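Local coordinates for single-stranded DNA-binding protein (Thermoanaerobacter tengcongensis, PDB 4GS3), which probably binds single-stranded DNA, this chain being the N-terminal OB-fold domain, named PriB, of the longer protein, at residues F38-P43 against V72-Q77; V14-K19 against L95-R100. One frame throughout, in Å; residues are numbered along the deposited sequence.

Contact 1: F38-P43 against V72-Q77; sequences FILEVP and VKIEGQ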
ATOM      1  N   PHE A  38       3.236   0.815  -4.520  1.00 10.75           N
ATOM      2  CA  PHE A  38       2.150   0.716  -5.467  1.00 10.57           C
ATOM      3  C   PHE A  38       1.117   1.786  -5.119  1.00  9.74           C
ATOM      4  O   PHE A  38       1.113   2.316  -4.016  1.00 11.18           O
ATOM      5  CB  PHE A  38       1.522  -0.668  -5.514  1.00 11.48           C
ATOM      6  CG  PHE A  38       0.794  -1.108  -4.291  1.00 11.46           C
ATOM      7  CD1 PHE A  38       1.462  -1.680  -3.223  1.00 12.86           C
ATOM      8  CD2 PHE A  38      -0.577  -0.975  -4.201  1.00 11.94           C
ATOM      9  CE1 PHE A  38       0.799  -2.145  -2.117  1.00 13.70           C
ATOM     10  CE2 PHE A  38      -1.258  -1.437  -3.090  1.00 12.92           C
ATOM     11  CZ  PHE A  38      -0.558  -2.033  -2.061  1.00 14.09           C
ATOM     12  N   ILE A  39       0.198   2.048  -6.048  1.00  9.86           N
ATOM     13  CA  ILE A  39      -0.901   2.958  -5.814  1.00  9.28           C
ATOM     14  C   ILE A  39      -2.185   2.191  -5.585  1.00  9.20           C
ATOM     15  O   ILE A  39      -2.487   1.239  -6.310  1.00 10.14           O
ATOM     16  CB  ILE A  39      -1.064   3.881  -7.044  1.00 10.21           C
ATOM     17  CG1 ILE A  39       0.228   4.671  -7.307  1.00 11.33           C
ATOM     18  CG2 ILE A  39      -2.286   4.800  -6.898  1.00 11.16           C
ATOM     19  CD1 ILE A  39       0.729   5.487  -6.150  1.00 13.40           C
ATOM     20  N   LEU A  40      -2.932   2.616  -4.572  1.00  9.04           N
ATOM     21  CA  LEU A  40      -4.233   2.061  -4.232  1.00  9.09           C
ATOM     22  C   LEU A  40      -5.308   3.043  -4.668  1.00  9.39           C
ATOM     23  O   LEU A  40      -5.230   4.231  -4.324  1.00 11.00           O
ATOM     24  CB  LEU A  40      -4.303   1.813  -2.712  1.00  9.81           C
ATOM     25  CG  LEU A  40      -5.478   0.957  -2.250  1.00 10.02           C
ATOM     26  CD1 LEU A  40      -5.230  -0.496  -2.582  1.00 11.42           C
ATOM     27  CD2 LEU A  40      -5.722   1.170  -0.760  1.00 11.31           C
ATOM     28  N   GLU A  41      -6.330   2.564  -5.377  1.00  9.55           N
ATOM     29  CA  GLU A  41      -7.497   3.367  -5.721  1.00  9.93           C
ATOM     30  C   GLU A  41      -8.566   3.160  -4.672  1.00  9.69           C
ATOM     31  O   GLU A  41      -9.027   2.022  -4.462  1.00 11.34           O
ATOM     32  CB  GLU A  41      -8.021   2.959  -7.105  1.00 12.46           C
ATOM     33  CG  GLU A  41      -9.230   3.710  -7.577  1.00 16.35           C
ATOM     34  CD  GLU A  41      -9.753   3.160  -8.894  1.00 21.07           C
ATOM     35  OE1 GLU A  41     -10.170   1.982  -8.855  1.00 27.90           O
ATOM     36  OE2 GLU A  41      -9.719   3.901  -9.890  1.00 25.26           O
ATOM     37  N   VAL A  42      -8.994   4.219  -4.017  1.00 10.07           N
ATOM     38  CA  VAL A  42      -9.949   4.154  -2.946  1.00 10.36           C
ATOM     39  C   VAL A  42     -11.150   5.018  -3.284  1.00 11.15           C
ATOM     40  O   VAL A  42     -11.015   6.238  -3.395  1.00 12.23           O
ATOM     41  CB  VAL A  42      -9.341   4.608  -1.577  1.00 11.09           C
ATOM     42  CG1 VAL A  42     -10.339   4.488  -0.459  1.00 13.15           C
ATOM     43  CG2 VAL A  42      -8.099   3.753  -1.284  1.00 12.71           C
ATOM     44  N   PRO A  43     -12.345   4.416  -3.460  1.00 12.97           N
ATOM     45  CA  PRO A  43     -13.489   5.233  -3.877  1.00 13.95           C
ATOM     46  C   PRO A  43     -14.119   6.021  -2.743  1.00 15.40           C
ATOM     47  O   PRO A  43     -14.299   5.513  -1.652  1.00 18.86           O
ATOM     48  CB  PRO A  43     -14.436   4.138  -4.394  1.00 16.84           C
ATOM     49  CG  PRO A  43     -14.135   2.918  -3.528  1.00 17.81           C
ATOM     50  CD  PRO A  43     -12.641   2.976  -3.333  1.00 14.44           C
ATOM     51  N   VAL A  72      -8.049  -4.943  -1.372  1.00 10.46           N
ATOM     52  CA  VAL A  72      -7.326  -5.130  -0.123  1.00  9.97           C
ATOM     53  C   VAL A  72      -7.860  -4.159   0.926  1.00 10.07           C
ATOM     54  O   VAL A  72      -8.351  -3.081   0.632  1.00 11.53           O
ATOM     55  CB  VAL A  72      -5.822  -4.940  -0.298  1.00 11.60           C
ATOM     56  CG1 VAL A  72      -5.223  -5.957  -1.212  1.00 14.15           C
ATOM     57  CG2 VAL A  72      -5.470  -3.537  -0.793  1.00 13.04           C
ATOM     58  N   LYS A  73      -7.682  -4.586   2.174  1.00  9.99           N
ATOM     59  CA  LYS A  73      -7.746  -3.688   3.326  1.00  9.76           C
ATOM     60  C   LYS A  73      -6.329  -3.545   3.855  1.00 10.07           C
ATOM     61  O   LYS A  73      -5.655  -4.563   4.121  1.00 11.61           O
ATOM     62  CB  LYS A  73      -8.657  -4.208   4.408  1.00 10.98           C
ATOM     63  CG  LYS A  73      -8.760  -3.311   5.616  1.00 11.90           C
ATOM     64  CD  LYS A  73      -9.732  -3.811   6.641  1.00 15.79           C
ATOM     65  CE  LYS A  73      -9.882  -2.908   7.805  1.00 15.32           C
ATOM     66  NZ  LYS A  73     -10.727  -3.454   8.904  1.00 19.54           N
ATOM     67  N   ILE A  74      -5.866  -2.314   4.036  1.00  9.93           N
ATOM     68  CA  ILE A  74      -4.554  -2.003   4.524  1.00 10.34           C
ATOM     69  C   ILE A  74      -4.654  -1.190   5.786  1.00 10.48           C
ATOM     70  O   ILE A  74      -5.458  -0.238   5.844  1.00 12.15           O
ATOM     71  CB  ILE A  74      -3.727  -1.218   3.497  1.00 11.81           C
ATOM     72  CG1 ILE A  74      -3.516  -2.101   2.250  1.00 15.22           C
ATOM     73  CG2 ILE A  74      -2.420  -0.700   4.005  1.00 14.68           C
ATOM     74  CD1 ILE A  74      -2.983  -1.389   1.071  1.00 16.98           C
ATOM     75  N   GLU A  75      -3.847  -1.514   6.780  1.00 10.84           N
ATOM     76  CA  GLU A  75      -3.583  -0.664   7.904  1.00 11.06           C
ATOM     77  C   GLU A  75      -2.117  -0.279   7.848  1.00 10.53           C
ATOM     78  O   GLU A  75      -1.260  -1.136   7.644  1.00 11.29           O
ATOM     79  CB  GLU A  75      -3.878  -1.268   9.281  1.00 14.18           C
ATOM     80  CG  GLU A  75      -3.888  -0.179  10.392  1.00 17.72           C
ATOM     81  CD  GLU A  75      -2.598   0.328  10.955  1.00 18.11           C
ATOM     82  OE1 GLU A  75      -2.503   1.484  11.428  1.00 22.16           O
ATOM     83  OE2 GLU A  75      -1.582  -0.427  10.880  1.00 19.06           O
ATOM     84  N   GLY A  76      -1.789   0.978   8.117  1.00 11.08           N
ATOM     85  CA  GLY A  76      -0.417   1.385   8.160  1.00 11.66           C
ATOM     86  C   GLY A  76      -0.220   2.773   8.732  1.00 10.90           C
ATOM     87  O   GLY A  76      -1.102   3.342   9.307  1.00 15.78           O
ATOM     88  N   GLN A  77       0.986   3.236   8.568  1.00 11.30           N
ATOM     89  CA  GLN A  77       1.477   4.475   9.138  1.00 11.65           C
ATOM     90  C   GLN A  77       1.703   5.461   8.011  1.00 10.39           C
ATOM     91  O   GLN A  77       2.353   5.086   7.012  1.00 12.26           O
ATOM     92  CB  GLN A  77       2.807   4.213   9.844  1.00 13.69           C
ATOM     93  CG  GLN A  77       3.402   5.325  10.665  1.00 14.65           C
ATOM     94  CD  GLN A  77       4.684   4.895  11.370  1.00 16.96           C
ATOM     95  OE1 GLN A  77       5.545   4.284  10.740  1.00 26.46           O
ATOM     96  NE2 GLN A  77       4.768   5.125  12.639  1.00 18.74           N
TER
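Inside an OB-fold barrel, Phe38 and Leu40 of strand 38-43 meet Val72 and Ile74 of strand 72-77 through their side chains alone. The strand axes approach to 9.8 Å with 108° between their N-to-C directions, too far apart and too steeply turned for backbone pairing, and no hydrogen bond joins them. Their closest CA atoms, those of Leu40 and Val72, are still 8.8 Å apart, so the gap is bridged by the four residues' branches, all of which leave the backbone toward the partner strand.

The tightest touch is Leu40 CD1 against Val72 CG2 at 3.5 Å, a snug methyl-methyl separation in a pair whose side chains meet at a slant. Leu40 divides its two methyls: Leu40 CD2 meets Ile74 CD1, the two side chains tip to tip, at 4.2 Å. Ile74 CD1 also lies 4.0 Å from Phe38 CZ, the far apex of a ring that comes from the opposite direction. In Ile74, chi2 of 168° sets CD1 anti to CA, so this methyl is carried farthest from the backbone, where both partners meet it.

Strand 14-20 lies between strands 33-43 and 71-82, paired with both, so in the OB barrel they are second neighbours, packing across the interior. Leu16 from that intervening strand touches Leu40, while Ile54 and Ile56 cover Phe38 from strand 49-57. All four touching residues are buried, and the two segments bury 133 Å² against each other. Ile102, on strand 93-105, packs on both Val72 and Ile74.

Contact 2: V14-K19 against L95-R100; sequences VTLVGK and LTVFAR
The backbones of 14-19 and 95-100 come nearest at Val14 and Val97, whose CA atoms are 7.3 Å apart, and they exchange no hydrogen bond. Val14 and Val97 instead reach toward each other tip to tip. Each valine holds CG1 opposite its own backbone N (chi1 -179° and 178°), and Val14 CG1 lies 4.1 Å from Val97 CG1. CG2 of Val97 adds a second touch, 4.2 Å from Val14 CG1. Leu16 CD1 also reaches this methyl, 4.3 Å from Val97 CG2, so Val97, with 59 Å² buried here, is shared by two residues of the facing strand.

The segments are second neighbours in the OB barrel: each pairs with strand 71-82, as the backbone bonds of Val14 with Gly76 and of Thr96 with Arg79 attest. Strand 49-57 adds Ile54, which touches both Leu16 and Val97. At residue 100 the chain turns a corner, and there Arg100 NH1 forms a salt bridge with Glu75 OE1 and a hydrogen bond with Asn12 O.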
ATOM      1  N   VAL A  14      -3.547   4.735   9.555  1.00 10.51           N
ATOM      2  CA  VAL A  14      -4.289   4.869   8.313  1.00  9.76           C
ATOM      3  C   VAL A  14      -4.954   3.531   8.021  1.00  9.97           C
ATOM      4  O   VAL A  14      -4.287   2.503   8.063  1.00 12.20           O
ATOM      5  CB  VAL A  14      -3.332   5.191   7.132  1.00 11.57           C
ATOM      6  CG1 VAL A  14      -4.160   5.349   5.828  1.00 13.53           C
ATOM      7  CG2 VAL A  14      -2.534   6.450   7.428  1.00 12.67           C
ATOM      8  N   THR A  15      -6.246   3.547   7.732  1.00  9.22           N
ATOM      9  CA  THR A  15      -6.958   2.342   7.249  1.00  9.96           C
ATOM     10  C   THR A  15      -7.557   2.688   5.900  1.00  9.51           C
ATOM     11  O   THR A  15      -8.267   3.696   5.765  1.00 10.33           O
ATOM     12  CB  THR A  15      -8.012   1.878   8.242  1.00 13.68           C
ATOM     13  OG1 THR A  15      -7.385   1.568   9.487  1.00 19.36           O
ATOM     14  CG2 THR A  15      -8.689   0.610   7.712  1.00 17.25           C
ATOM     15  N   LEU A  16      -7.316   1.813   4.918  1.00  9.44           N
ATOM     16  CA  LEU A  16      -7.811   1.992   3.553  1.00  9.29           C
ATOM     17  C   LEU A  16      -8.405   0.689   3.060  1.00  9.68           C
ATOM     18  O   LEU A  16      -7.841  -0.390   3.324  1.00 11.14           O
ATOM     19  CB  LEU A  16      -6.677   2.374   2.610  1.00 10.10           C
ATOM     20  CG  LEU A  16      -5.909   3.659   2.975  1.00 10.86           C
ATOM     21  CD1 LEU A  16      -4.699   3.788   2.092  1.00 12.48           C
ATOM     22  CD2 LEU A  16      -6.780   4.900   2.865  1.00 12.20           C
ATOM     23  N   VAL A  17      -9.484   0.775   2.299  1.00  9.04           N
ATOM     24  CA  VAL A  17     -10.005  -0.368   1.544  1.00  9.29           C
ATOM     25  C   VAL A  17     -10.105   0.079   0.114  1.00  9.56           C
ATOM     26  O   VAL A  17     -10.783   1.064  -0.201  1.00 10.75           O
ATOM     27  CB  VAL A  17     -11.369  -0.826   2.062  1.00 10.85           C
ATOM     28  CG1 VAL A  17     -11.811  -2.038   1.224  1.00 12.71           C
ATOM     29  CG2 VAL A  17     -11.331  -1.181   3.538  1.00 11.58           C
ATOM     30  N   GLY A  18      -9.429  -0.609  -0.794  1.00  9.87           N
ATOM     31  CA  GLY A  18      -9.485  -0.247  -2.197  1.00 10.37           C
ATOM     32  C   GLY A  18      -8.801  -1.279  -3.070  1.00 10.43           C
ATOM     33  O   GLY A  18      -8.582  -2.427  -2.633  1.00 11.47           O
ATOM     34  N   LYS A  19      -8.502  -0.893  -4.296  1.00 10.71           N
ATOM     35  CA  LYS A  19      -7.963  -1.813  -5.275  1.00 11.46           C
ATOM     36  C   LYS A  19      -6.573  -1.410  -5.698  1.00 10.57           C
ATOM     37  O   LYS A  19      -6.249  -0.235  -5.881  1.00 10.96           O
ATOM     38  CB  LYS A  19      -8.855  -1.871  -6.529  1.00 15.32           C
ATOM     39  CG  LYS A  19     -10.149  -2.656  -6.235  1.00 18.00           C
ATOM     40  CD  LYS A  19     -11.057  -2.831  -7.382  1.00 22.78           C
ATOM     41  CE  LYS A  19     -12.409  -3.418  -6.973  1.00 29.87           C
ATOM     42  NZ  LYS A  19     -13.050  -3.884  -8.236  1.00 42.91           N
ATOM     43  N   LEU A  95       5.749  10.925   0.381  1.00 11.45           N
ATOM     44  CA  LEU A  95       4.786  10.419   1.346  1.00 10.90           C
ATOM     45  C   LEU A  95       4.358   9.041   0.931  1.00 10.92           C
ATOM     46  O   LEU A  95       4.162   8.736  -0.270  1.00 12.37           O
ATOM     47  CB  LEU A  95       3.537  11.314   1.348  1.00 11.78           C
ATOM     48  CG  LEU A  95       3.800  12.681   1.940  1.00 13.10           C
ATOM     49  CD1 LEU A  95       2.695  13.640   1.606  1.00 15.06           C
ATOM     50  CD2 LEU A  95       3.934  12.591   3.446  1.00 17.26           C
ATOM     51  N   THR A  96       4.147   8.176   1.920  1.00 10.69           N
ATOM     52  CA  THR A  96       3.616   6.853   1.655  1.00 10.43           C
ATOM     53  C   THR A  96       2.847   6.351   2.838  1.00  9.52           C
ATOM     54  O   THR A  96       3.157   6.724   3.989  1.00 11.28           O
ATOM     55  CB  THR A  96       4.775   5.891   1.242  1.00 11.56           C
ATOM     56  OG1 THR A  96       4.137   4.765   0.611  1.00 13.23           O
ATOM     57  CG2 THR A  96       5.628   5.475   2.426  1.00 13.43           C
ATOM     58  N   VAL A  97       1.912   5.452   2.594  1.00  9.42           N
ATOM     59  CA  VAL A  97       1.281   4.670   3.640  1.00  9.59           C
ATOM     60  C   VAL A  97       2.141   3.427   3.765  1.00 10.03           C
ATOM     61  O   VAL A  97       2.124   2.556   2.882  1.00 11.06           O
ATOM     62  CB  VAL A  97      -0.164   4.359   3.325  1.00 10.36           C
ATOM     63  CG1 VAL A  97      -0.742   3.484   4.464  1.00 11.80           C
ATOM     64  CG2 VAL A  97      -0.994   5.608   3.112  1.00 11.60           C
ATOM     65  N   PHE A  98       2.874   3.321   4.856  1.00 10.31           N
ATOM     66  CA  PHE A  98       3.756   2.210   5.123  1.00 10.42           C
ATOM     67  C   PHE A  98       2.924   1.131   5.787  1.00 10.87           C
ATOM     68  O   PHE A  98       2.472   1.265   6.920  1.00 11.95           O
ATOM     69  CB  PHE A  98       4.913   2.661   6.009  1.00 12.06           C
ATOM     70  CG  PHE A  98       6.013   1.654   6.138  1.00 14.11           C
ATOM     71  CD1 PHE A  98       7.015   1.581   5.184  1.00 16.24           C
ATOM     72  CD2 PHE A  98       6.066   0.817   7.204  1.00 18.81           C
ATOM     73  CE1 PHE A  98       8.051   0.699   5.303  1.00 19.65           C
ATOM     74  CE2 PHE A  98       7.104  -0.105   7.341  1.00 21.24           C
ATOM     75  CZ  PHE A  98       8.093  -0.167   6.375  1.00 22.01           C
ATOM     76  N   ALA A  99       2.691   0.018   5.054  1.00 10.92           N
ATOM     77  CA  ALA A  99       1.756  -0.974   5.488  1.00 11.17           C
ATOM     78  C   ALA A  99       2.294  -1.747   6.687  1.00 11.38           C
ATOM     79  O   ALA A  99       3.436  -2.139   6.730  1.00 13.40           O
ATOM     80  CB  ALA A  99       1.447  -1.940   4.332  1.00 13.41           C
ATOM     81  N   ARG A 100       1.390  -1.954   7.638  1.00 11.62           N
ATOM     82  CA  ARG A 100       1.626  -2.857   8.762  1.00 12.42           C
ATOM     83  C   ARG A 100       0.802  -4.122   8.616  1.00 12.34           C
ATOM     84  O   ARG A 100       1.219  -5.169   9.159  1.00 15.53           O
ATOM     85  CB  ARG A 100       1.299  -2.128  10.080  1.00 15.26           C
ATOM     86  CG  ARG A 100       2.381  -1.119  10.334  1.00 19.25           C
ATOM     87  CD  ARG A 100       2.169  -0.551  11.722  1.00 22.60           C
ATOM     88  NE  ARG A 100       1.040   0.447  11.768  1.00 21.69           N
ATOM     89  CZ  ARG A 100       1.099   1.672  12.281  1.00 18.32           C
ATOM     90  NH1 ARG A 100       0.039   2.456  12.289  1.00 19.61           N
ATOM     91  NH2 ARG A 100       2.212   2.152  12.821  1.00 20.86           N
TER

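How the contacts relate
Contact 1 and contact 2 have centres about 4 Å apart, and each lies about 5 Å from the chain's centre. Along the chain the order is 14-19, 38-43, 72-77, 95-100, so contact 2 brackets contact 1. The pairing of strands 14-20, 33-43, 49-57, 93-105 and 71-82 returns to 14-20, which is OB-fold topology, with a parallel pair between 49-57 and 93-105. Backbone bonds stitch the contacts together: Gly76 O lies 2.8 Å from Val14 N, and Gln77 O 2.8 Å from Phe98 N, both probable hydrogen bonds. Strand 71-82 thus belongs to contact 1 while bonded to both strands of contact 2, and the two contacts pack against each other in one barrel interior.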